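Local coordinates for protein endoglucanase (Ruminococcus champanellensis, PDB 6WQV) that probably hydrolyses internal beta-1,4 linkages in cellulose and related plant polysaccharides as a broad-specificity family 5 endoglucanase, at residues T9-L14 with N203-L208; Q18-I23 with N315-W320; D64-G69 with N110-I115. One frame throughout, in Å; residues are numbered along the deposited sequence.

Contact 1 of 3, residues T9-L14 with N203-L208; sequences TQMRDL and NAIRCL
Met11 reaches across to Ile205, and its side chain accounts for most of the direct packing between the loop 9-14 and the turn 203-208. CB points toward the turn and CG lies opposite the backbone N (chi1 -176°); with the rest of the chain fully extended, CB and CG serve as a spacer and contact begins at the sulfur. SD lies 3.8 Å from Ile205 CG1 and almost as near to Ile205 CD1. The terminal CE goes deeper, approaching Ile205 O at 3.6 Å and Arg206 CA at 3.7 Å. Met11 and Ile205 thus run past each other in opposite directions, lying alongside over their outer carbons. On the other flank of the isoleucine, Asp13 crosses at about a right angle, its CG 4.0 Å from Ile205 CD1, while its OD1 is engaged in a salt bridge with Lys235.

Arg206 turns away from the loop and closes its own turn instead: NE and NH2 both donate to Asn203 OD1, NE at 2.8 Å, with that oxygen close to the guanidinium plane, a side-on grip of two nitrogens on one atom.

Polar linkage between the segments is indirect. One water donates to Arg12 O and Ile205 O and accepts from Leu14 N, and Lys235 NZ donates to both Leu14 O and Ile205 O. The N-terminal loop is therefore held against the approach to barrel strand 208-211 by thioether and methyl packing, while a water and a lysine satisfy the main-chain carbonyls that apolar side chains cannot serve.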
loop_
_atom_site.group_PDB
_atom_site.type_symbol
_atom_site.label_atom_id
_atom_site.label_comp_id
_atom_site.label_asym_id
_atom_site.label_seq_id
_atom_site.Cartn_x
_atom_site.Cartn_y
_atom_site.Cartn_z
ATOM N N THR A 9 7.121 -23.139 -0.992
ATOM C CA THR A 9 6.319 -23.288 -2.198
ATOM C C THR A 9 7.197 -23.009 -3.410
ATOM O O THR A 9 7.973 -22.047 -3.425
ATOM C CB THR A 9 5.152 -22.298 -2.178
ATOM O OG1 THR A 9 4.368 -22.497 -0.994
ATOM C CG2 THR A 9 4.262 -22.479 -3.407
ATOM N N GLN A 10 7.093 -23.865 -4.426
ATOM C CA GLN A 10 7.899 -23.671 -5.623
ATOM C C GLN A 10 7.645 -22.280 -6.181
ATOM O O GLN A 10 6.496 -21.838 -6.290
ATOM C CB GLN A 10 7.572 -24.716 -6.683
ATOM C CG GLN A 10 8.433 -24.570 -7.939
ATOM C CD GLN A 10 9.922 -24.467 -7.633
ATOM O OE1 GLN A 10 10.561 -23.459 -7.938
ATOM N NE2 GLN A 10 10.480 -25.511 -7.031
ATOM N N MET A 11 8.722 -21.587 -6.541
ATOM C CA MET A 11 8.649 -20.170 -6.840
ATOM C C MET A 11 9.294 -19.869 -8.179
ATOM O O MET A 11 10.403 -20.333 -8.463
ATOM C CB MET A 11 9.364 -19.375 -5.754
ATOM C CG MET A 11 9.267 -17.895 -5.927
ATOM S SD MET A 11 10.073 -17.141 -4.518
ATOM C CE MET A 11 9.927 -15.418 -4.960
ATOM N N ARG A 12 8.600 -19.073 -8.988
ATOM C CA ARG A 12 9.168 -18.577 -10.230
ATOM C C ARG A 12 10.090 -17.413 -9.901
ATOM O O ARG A 12 9.768 -16.575 -9.056
ATOM C CB ARG A 12 8.060 -18.082 -11.158
ATOM C CG ARG A 12 7.142 -19.174 -11.689
ATOM C CD ARG A 12 6.122 -18.592 -12.675
ATOM N NE ARG A 12 5.178 -17.716 -11.989
ATOM C CZ ARG A 12 4.517 -16.708 -12.552
ATOM N NH1 ARG A 12 4.692 -16.414 -13.835
ATOM N NH2 ARG A 12 3.687 -15.984 -11.817
ATOM N N ASP A 13 11.238 -17.379 -10.559
ATOM C CA ASP A 13 12.216 -16.309 -10.397
ATOM C C ASP A 13 11.943 -15.315 -11.517
ATOM O O ASP A 13 12.404 -15.496 -12.647
ATOM C CB ASP A 13 13.620 -16.885 -10.494
ATOM C CG ASP A 13 14.689 -15.887 -10.120
ATOM O OD1 ASP A 13 14.368 -14.708 -9.862
ATOM O OD2 ASP A 13 15.860 -16.307 -10.087
ATOM N N LEU A 14 11.178 -14.273 -11.202
ATOM C CA LEU A 14 10.802 -13.259 -12.170
ATOM C C LEU A 14 11.300 -11.896 -11.722
ATOM O O LEU A 14 11.392 -11.611 -10.523
ATOM C CB LEU A 14 9.288 -13.162 -12.287
ATOM C CG LEU A 14 8.556 -14.425 -12.723
ATOM C CD1 LEU A 14 7.066 -14.141 -12.686
ATOM C CD2 LEU A 14 9.005 -14.855 -14.094
ATOM N N ASN A 203 12.580 -15.811 0.132
ATOM C CA ASN A 203 12.763 -14.392 0.396
ATOM C C ASN A 203 14.017 -13.830 -0.262
ATOM O O ASN A 203 14.139 -12.605 -0.376
ATOM C CB ASN A 203 12.806 -14.097 1.896
ATOM C CG ASN A 203 11.461 -14.260 2.569
ATOM O OD1 ASN A 203 10.399 -14.234 1.924
ATOM N ND2 ASN A 203 11.488 -14.416 3.880
ATOM N N ALA A 204 14.944 -14.684 -0.693
ATOM C CA ALA A 204 16.110 -14.213 -1.422
ATOM C C ALA A 204 15.752 -13.642 -2.782
ATOM O O ALA A 204 16.497 -12.796 -3.293
ATOM C CB ALA A 204 17.107 -15.357 -1.604
ATOM N N ILE A 205 14.628 -14.064 -3.370
ATOM C CA ILE A 205 14.268 -13.629 -4.718
ATOM C C ILE A 205 12.854 -13.061 -4.783
ATOM O O ILE A 205 12.311 -12.853 -5.874
ATOM C CB ILE A 205 14.448 -14.764 -5.745
ATOM C CG1 ILE A 205 13.651 -16.010 -5.334
ATOM C CG2 ILE A 205 15.913 -15.113 -5.918
ATOM C CD1 ILE A 205 13.433 -17.014 -6.455
ATOM N N ARG A 206 12.256 -12.797 -3.629
ATOM C CA ARG A 206 10.951 -12.147 -3.589
ATOM C C ARG A 206 11.049 -10.694 -4.052
ATOM O O ARG A 206 12.011 -9.990 -3.740
ATOM C CB ARG A 206 10.418 -12.179 -2.156
ATOM C CG ARG A 206 8.967 -11.725 -2.000
ATOM C CD ARG A 206 8.430 -11.924 -0.576
ATOM N NE ARG A 206 8.736 -13.266 -0.089
ATOM C CZ ARG A 206 8.134 -14.384 -0.494
ATOM N NH1 ARG A 206 7.157 -14.340 -1.388
ATOM N NH2 ARG A 206 8.521 -15.553 0.002
ATOM N N CYS A 207 10.041 -10.230 -4.783
ATOM C CA CYS A 207 9.963 -8.813 -5.103
ATOM C C CYS A 207 9.513 -8.024 -3.878
ATOM O O CYS A 207 8.648 -8.464 -3.110
ATOM C CB CYS A 207 9.012 -8.574 -6.273
ATOM S SG CYS A 207 9.702 -9.079 -7.855
ATOM N N LEU A 208 10.113 -6.846 -3.689
ATOM C CA LEU A 208 9.857 -6.003 -2.535
ATOM C C LEU A 208 9.501 -4.597 -2.999
ATOM O O LEU A 208 10.006 -4.114 -4.014
ATOM C CB LEU A 208 11.104 -5.937 -1.658
ATOM C CG LEU A 208 11.758 -7.265 -1.268
ATOM C CD1 LEU A 208 13.037 -6.978 -0.481
ATOM C CD2 LEU A 208 10.807 -8.137 -0.490
HETATM O O HOH W 1 10.571 -14.236 -8.190
#

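Contact 2 of 3, residues Q18-I23 with N315-W320; sequences QLLDEI and NIRCIW
The guanidinium of Arg317 meets helix 16-22 through its edge: Leu20 O and Asp21 OD1 both lie near its plane on the NH1 side, whereas Ile23 O approaches obliquely. The carboxylate of Asp21 and the amide of Asn315 are inclined by 33°, their side chains crossing at about a right angle. In this (beta/alpha)8 barrel, the contact ties the helix before the first strand to the turn that leads from helix 297-313 into the last strand, 318-322. Asn315, with positive phi, is the C-prime residue of the Schellman motif that ends helix 297-313.

NH1 of Arg317 donates to Leu20 O at 3.0 Å in a fairly straight bond (160°), yet it sits above the carbonyl plane and not on a lone pair. NH2 of the same arginine donates to Asn315 OD1 at 2.9 Å, so one guanidinium grips the helix and its own turn together and is fixed in rotation. Its long salt bridge, from NH1 to Asp21 OD1 at 3.6 Å, probably adds only modest attraction.

The arginine chain folds at chi2 and chi3, which lays CG and CD over the end of the helix. There CG and CD pack on Ile23 CG2, each at 3.8 Å, and CD comes within 3.1 Å of Ile23 O. Deeper in the barrel, Leu20 and Ile319 both touch Ile285 of the adjoining strand 284-289. At the outer end, a water weakly donates to Asp21 OD1 and weakly accepts from Asn315 ND2, spanning two side chains that do not bond directly.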
loop_
_atom_site.group_PDB
_atom_site.type_symbol
_atom_site.label_atom_id
_atom_site.label_comp_id
_atom_site.label_asym_id
_atom_site.label_seq_id
_atom_site.Cartn_x
_atom_site.Cartn_y
_atom_site.Cartn_z
ATOM N N GLN A 18 8.521 -8.111 -14.797
ATOM C CA GLN A 18 7.736 -9.267 -15.221
ATOM C C GLN A 18 6.559 -9.518 -14.290
ATOM O O GLN A 18 5.454 -9.834 -14.748
ATOM C CB GLN A 18 8.630 -10.506 -15.302
ATOM C CG GLN A 18 9.570 -10.508 -16.499
ATOM C CD GLN A 18 10.642 -11.589 -16.433
ATOM O OE1 GLN A 18 11.050 -12.019 -15.355
ATOM N NE2 GLN A 18 11.101 -12.026 -17.599
ATOM N N LEU A 19 6.770 -9.384 -12.978
ATOM C CA LEU A 19 5.682 -9.579 -12.032
ATOM C C LEU A 19 4.612 -8.515 -12.222
ATOM O O LEU A 19 3.414 -8.827 -12.256
ATOM C CB LEU A 19 6.241 -9.561 -10.611
ATOM C CG LEU A 19 5.296 -9.893 -9.467
ATOM C CD1 LEU A 19 6.055 -10.138 -8.173
ATOM C CD2 LEU A 19 4.301 -8.766 -9.259
ATOM N N LEU A 20 5.023 -7.256 -12.376
ATOM C CA LEU A 20 4.054 -6.185 -12.581
ATOM C C LEU A 20 3.243 -6.396 -13.853
ATOM O O LEU A 20 2.080 -5.974 -13.921
ATOM C CB LEU A 20 4.760 -4.825 -12.590
ATOM C CG LEU A 20 5.301 -4.392 -11.226
ATOM C CD1 LEU A 20 6.297 -3.238 -11.403
ATOM C CD2 LEU A 20 4.198 -4.007 -10.257
ATOM N N ASP A 21 3.816 -7.048 -14.867
ATOM C CA ASP A 21 3.079 -7.311 -16.099
ATOM C C ASP A 21 2.048 -8.420 -15.939
ATOM O O ASP A 21 1.181 -8.572 -16.805
ATOM C CB ASP A 21 4.029 -7.628 -17.250
ATOM C CG ASP A 21 4.668 -6.377 -17.827
ATOM O OD1 ASP A 21 4.145 -5.263 -17.584
ATOM O OD2 ASP A 21 5.692 -6.506 -18.526
ATOM N N GLU A 22 2.117 -9.186 -14.856
ATOM C CA GLU A 22 1.074 -10.155 -14.545
ATOM C C GLU A 22 -0.061 -9.558 -13.729
ATOM O O GLU A 22 -1.165 -10.113 -13.734
ATOM C CB GLU A 22 1.673 -11.337 -13.790
ATOM C CG GLU A 22 2.800 -11.980 -14.551
ATOM C CD GLU A 22 2.960 -13.441 -14.229
ATOM O OE1 GLU A 22 2.465 -13.866 -13.164
ATOM O OE2 GLU A 22 3.570 -14.166 -15.043
ATOM N N ILE A 23 0.184 -8.455 -13.021
ATOM C CA ILE A 23 -0.875 -7.751 -12.309
ATOM C C ILE A 23 -1.784 -7.060 -13.318
ATOM O O ILE A 23 -1.323 -6.507 -14.323
ATOM C CB ILE A 23 -0.240 -6.756 -11.318
ATOM C CG1 ILE A 23 0.496 -7.534 -10.221
ATOM C CG2 ILE A 23 -1.280 -5.820 -10.761
ATOM C CD1 ILE A 23 1.165 -6.688 -9.153
ATOM N N ASN A 315 2.335 1.999 -18.508
ATOM C CA ASN A 315 2.663 0.701 -17.912
ATOM C C ASN A 315 2.769 0.779 -16.386
ATOM O O ASN A 315 3.663 0.185 -15.780
ATOM C CB ASN A 315 3.919 0.081 -18.533
ATOM C CG ASN A 315 3.985 -1.434 -18.347
ATOM O OD1 ASN A 315 2.958 -2.105 -18.240
ATOM N ND2 ASN A 315 5.199 -1.973 -18.308
ATOM N N ILE A 316 1.827 1.477 -15.754
ATOM C CA ILE A 316 1.788 1.626 -14.300
ATOM C C ILE A 316 0.523 0.951 -13.778
ATOM O O ILE A 316 -0.589 1.387 -14.095
ATOM C CB ILE A 316 1.819 3.093 -13.861
ATOM C CG1 ILE A 316 3.094 3.776 -14.350
ATOM C CG2 ILE A 316 1.732 3.173 -12.341
ATOM C CD1 ILE A 316 3.107 5.266 -14.133
ATOM N N ARG A 317 0.698 -0.092 -12.966
ATOM C CA ARG A 317 -0.437 -0.755 -12.339
ATOM C C ARG A 317 -0.981 0.098 -11.204
ATOM O O ARG A 317 -0.243 0.846 -10.548
ATOM C CB ARG A 317 -0.006 -2.095 -11.742
ATOM C CG ARG A 317 0.588 -3.101 -12.697
ATOM C CD ARG A 317 -0.429 -3.588 -13.701
ATOM N NE ARG A 317 -0.431 -2.716 -14.865
ATOM C CZ ARG A 317 0.459 -2.782 -15.851
ATOM N NH1 ARG A 317 1.429 -3.683 -15.825
ATOM N NH2 ARG A 317 0.375 -1.931 -16.859
ATOM N N CYS A 318 -2.288 -0.040 -10.948
ATOM C CA CYS A 318 -2.996 0.764 -9.959
ATOM C C CYS A 318 -3.766 -0.112 -8.981
ATOM O O CYS A 318 -4.311 -1.150 -9.368
ATOM C CB CYS A 318 -3.998 1.692 -10.664
ATOM S SG CYS A 318 -3.234 2.847 -11.828
ATOM N N ILE A 319 -3.848 0.338 -7.723
ATOM C CA ILE A 319 -4.511 -0.399 -6.643
ATOM C C ILE A 319 -5.482 0.542 -5.929
ATOM O O ILE A 319 -5.062 1.486 -5.254
ATOM C CB ILE A 319 -3.502 -1.008 -5.652
ATOM C CG1 ILE A 319 -2.411 -1.781 -6.393
ATOM C CG2 ILE A 319 -4.220 -1.919 -4.665
ATOM C CD1 ILE A 319 -1.475 -2.586 -5.480
ATOM N N TRP A 320 -6.782 0.253 -6.046
ATOM C CA TRP A 320 -7.816 1.098 -5.453
ATOM C C TRP A 320 -7.787 0.990 -3.929
ATOM O O TRP A 320 -7.642 -0.101 -3.375
ATOM C CB TRP A 320 -9.211 0.675 -5.978
ATOM C CG TRP A 320 -10.337 1.486 -5.365
ATOM C CD1 TRP A 320 -10.961 1.263 -4.169
ATOM C CD2 TRP A 320 -10.933 2.669 -5.909
ATOM N NE1 TRP A 320 -11.900 2.242 -3.930
ATOM C CE2 TRP A 320 -11.915 3.106 -4.990
ATOM C CE3 TRP A 320 -10.742 3.390 -7.087
ATOM C CZ2 TRP A 320 -12.685 4.241 -5.216
ATOM C CZ3 TRP A 320 -11.510 4.509 -7.311
ATOM C CH2 TRP A 320 -12.472 4.925 -6.379
HETATM O O HOH W 2 6.063 -4.015 -15.834
#

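Contact 3 of 3, residues D64-G69 with N110-I115; sequences DKVKEG and NDMYCI
Asp64 and Asn110 meet at about a right angle, the carboxylate and amide planes 78° apart. Across this junction Asn110 ND2 donates to Asp64 OD1 at 2.8 Å, with the oxygen in the amide plane and the donor nearly on the line of the carboxylate C-O bond. The two acceptors OD1 of Asp64 and OD1 of Asn110 lie only 3.3 Å apart; Lys60, which forms a salt bridge with the first and a weak hydrogen bond to the second, probably eases their repulsion.

One turn further along the helix, Lys67 runs out obliquely past Asn110. Its CG is opposite the backbone N (chi1 -178°) and the remaining chain is straight, which carries NZ to Asn110 O at 2.8 Å. Beneath the root of that lysine the methionine Met112 bends at chi3, bringing CE to 3.7 Å from Lys67 CB and 4.3 Å from Val66 CG1. Replacing Asn110 by a leucine would probably leave Asp64 OD1 without its amide donor and Lys60 without its weak acceptor, so that the carboxylate is held less firmly.

The contact joins the C-terminal part of helix 60-68 to the loop between helix 94-108 and strand 113-117. Met112 continues inward to Val74 of strand 73-76 and Val107 of helix 94-108, and Val66 also rests on Leu336 of the small strand 336-337.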
loop_
_atom_site.group_PDB
_atom_site.type_symbol
_atom_site.label_atom_id
_atom_site.label_comp_id
_atom_site.label_asym_id
_atom_site.label_seq_id
_atom_site.Cartn_x
_atom_site.Cartn_y
_atom_site.Cartn_z
ATOM N N ASP A 64 -13.154 -13.418 -2.642
ATOM C CA ASP A 64 -13.695 -14.042 -3.847
ATOM C C ASP A 64 -14.434 -13.014 -4.709
ATOM O O ASP A 64 -14.360 -13.041 -5.945
ATOM C CB ASP A 64 -14.699 -15.151 -3.499
ATOM C CG ASP A 64 -14.074 -16.383 -2.865
ATOM O OD1 ASP A 64 -12.834 -16.497 -2.795
ATOM O OD2 ASP A 64 -14.858 -17.268 -2.440
ATOM N N LYS A 65 -15.220 -12.142 -4.066
ATOM C CA LYS A 65 -15.979 -11.125 -4.789
ATOM C C LYS A 65 -15.063 -10.094 -5.440
ATOM O O LYS A 65 -15.307 -9.663 -6.573
ATOM C CB LYS A 65 -16.967 -10.455 -3.830
ATOM C CG LYS A 65 -17.865 -9.415 -4.466
ATOM C CD LYS A 65 -18.833 -10.030 -5.452
ATOM C CE LYS A 65 -19.854 -8.992 -5.882
ATOM N NZ LYS A 65 -20.888 -9.572 -6.764
ATOM N N VAL A 66 -14.012 -9.678 -4.732
ATOM C CA VAL A 66 -13.010 -8.789 -5.313
ATOM C C VAL A 66 -12.431 -9.390 -6.594
ATOM O O VAL A 66 -12.329 -8.714 -7.620
ATOM C CB VAL A 66 -11.936 -8.483 -4.257
ATOM C CG1 VAL A 66 -10.745 -7.778 -4.866
ATOM C CG2 VAL A 66 -12.551 -7.654 -3.121
ATOM N N LYS A 67 -12.068 -10.675 -6.559
ATOM C CA LYS A 67 -11.542 -11.325 -7.761
ATOM C C LYS A 67 -12.589 -11.373 -8.875
ATOM O O LYS A 67 -12.295 -11.065 -10.039
ATOM C CB LYS A 67 -11.029 -12.728 -7.418
ATOM C CG LYS A 67 -10.418 -13.473 -8.600
ATOM C CD LYS A 67 -9.920 -14.859 -8.203
ATOM C CE LYS A 67 -9.478 -15.641 -9.441
ATOM N NZ LYS A 67 -8.863 -16.964 -9.123
ATOM N N GLU A 68 -13.826 -11.763 -8.530
ATOM C CA GLU A 68 -14.912 -11.794 -9.504
ATOM C C GLU A 68 -15.114 -10.444 -10.175
ATOM O O GLU A 68 -15.452 -10.384 -11.362
ATOM C CB GLU A 68 -16.202 -12.217 -8.796
ATOM C CG GLU A 68 -17.454 -12.330 -9.651
ATOM C CD GLU A 68 -18.713 -12.408 -8.789
ATOM O OE1 GLU A 68 -18.775 -13.284 -7.901
ATOM O OE2 GLU A 68 -19.628 -11.576 -8.975
ATOM N N GLY A 69 -14.901 -9.353 -9.446
ATOM C CA GLY A 69 -15.098 -8.042 -10.027
ATOM C C GLY A 69 -14.018 -7.612 -10.994
ATOM O O GLY A 69 -14.192 -6.595 -11.673
ATOM N N ASN A 110 -6.622 -17.741 -3.605
ATOM C CA ASN A 110 -7.405 -17.373 -4.773
ATOM C C ASN A 110 -6.540 -17.161 -6.010
ATOM O O ASN A 110 -7.030 -16.625 -7.009
ATOM C CB ASN A 110 -8.212 -16.114 -4.488
ATOM C CG ASN A 110 -9.642 -16.412 -4.122
ATOM O OD1 ASN A 110 -10.296 -17.225 -4.769
ATOM N ND2 ASN A 110 -10.137 -15.760 -3.081
ATOM N N ASP A 111 -5.262 -17.551 -5.960
ATOM C CA ASP A 111 -4.376 -17.430 -7.115
ATOM C C ASP A 111 -4.218 -15.966 -7.505
ATOM O O ASP A 111 -4.148 -15.618 -8.687
ATOM C CB ASP A 111 -4.920 -18.267 -8.273
ATOM C CG ASP A 111 -3.886 -18.592 -9.328
ATOM O OD1 ASP A 111 -2.660 -18.450 -9.098
ATOM O OD2 ASP A 111 -4.334 -19.016 -10.413
ATOM N N MET A 112 -4.192 -15.100 -6.495
ATOM C CA MET A 112 -4.019 -13.669 -6.665
ATOM C C MET A 112 -2.648 -13.245 -6.152
ATOM O O MET A 112 -2.006 -13.951 -5.367
ATOM C CB MET A 112 -5.087 -12.893 -5.887
ATOM C CG MET A 112 -6.494 -13.163 -6.370
ATOM S SD MET A 112 -7.815 -12.504 -5.324
ATOM C CE MET A 112 -8.079 -10.886 -6.025
ATOM N N TYR A 113 -2.214 -12.074 -6.604
ATOM C CA TYR A 113 -1.055 -11.407 -6.018
ATOM C C TYR A 113 -1.468 -10.706 -4.737
ATOM O O TYR A 113 -2.599 -10.224 -4.599
ATOM C CB TYR A 113 -0.445 -10.417 -7.011
ATOM C CG TYR A 113 0.241 -11.163 -8.125
ATOM C CD1 TYR A 113 -0.457 -11.556 -9.254
ATOM C CD2 TYR A 113 1.576 -11.525 -8.017
ATOM C CE1 TYR A 113 0.158 -12.269 -10.261
ATOM C CE2 TYR A 113 2.201 -12.240 -9.017
ATOM C CZ TYR A 113 1.490 -12.609 -10.135
ATOM O OH TYR A 113 2.123 -13.318 -11.130
ATOM N N CYS A 114 -0.545 -10.671 -3.778
ATOM C CA CYS A 114 -0.810 -10.097 -2.471
ATOM C C CYS A 114 0.384 -9.256 -2.052
ATOM O O CYS A 114 1.531 -9.695 -2.177
ATOM C CB CYS A 114 -1.054 -11.203 -1.447
ATOM S SG CYS A 114 -1.491 -10.613 0.188
ATOM N N ILE A 115 0.107 -8.052 -1.564
ATOM C CA ILE A 115 1.114 -7.143 -1.026
ATOM C C ILE A 115 0.834 -6.999 0.461
ATOM O O ILE A 115 -0.271 -6.611 0.853
ATOM C CB ILE A 115 1.056 -5.777 -1.721
ATOM C CG1 ILE A 115 1.402 -5.917 -3.202
ATOM C CG2 ILE A 115 1.998 -4.782 -1.038
ATOM C CD1 ILE A 115 0.856 -4.788 -4.032
#

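How the contacts relate
All three contacts lie at the end of the (beta/alpha)8 barrel where the strands begin, each including the entry to a strand: 208-211 in contact 1, 318-322 in contact 2, 113-117 in contact 3. The centres of contacts 1 and 2 are about 17 Å apart, those of contacts 1 and 3 about 19 Å, and those of contacts 2 and 3 about 14 Å. Along the chain contacts 1 and 2 interlock, and contact 3 is nested inside both. Arg12 and Glu22 link contacts 1 and 2 by a salt bridge; Ile319 and Ile115 pack between contacts 2 and 3. The N-terminal region is thereby fastened beneath the barrel, opposite the usual active-site end of this fold.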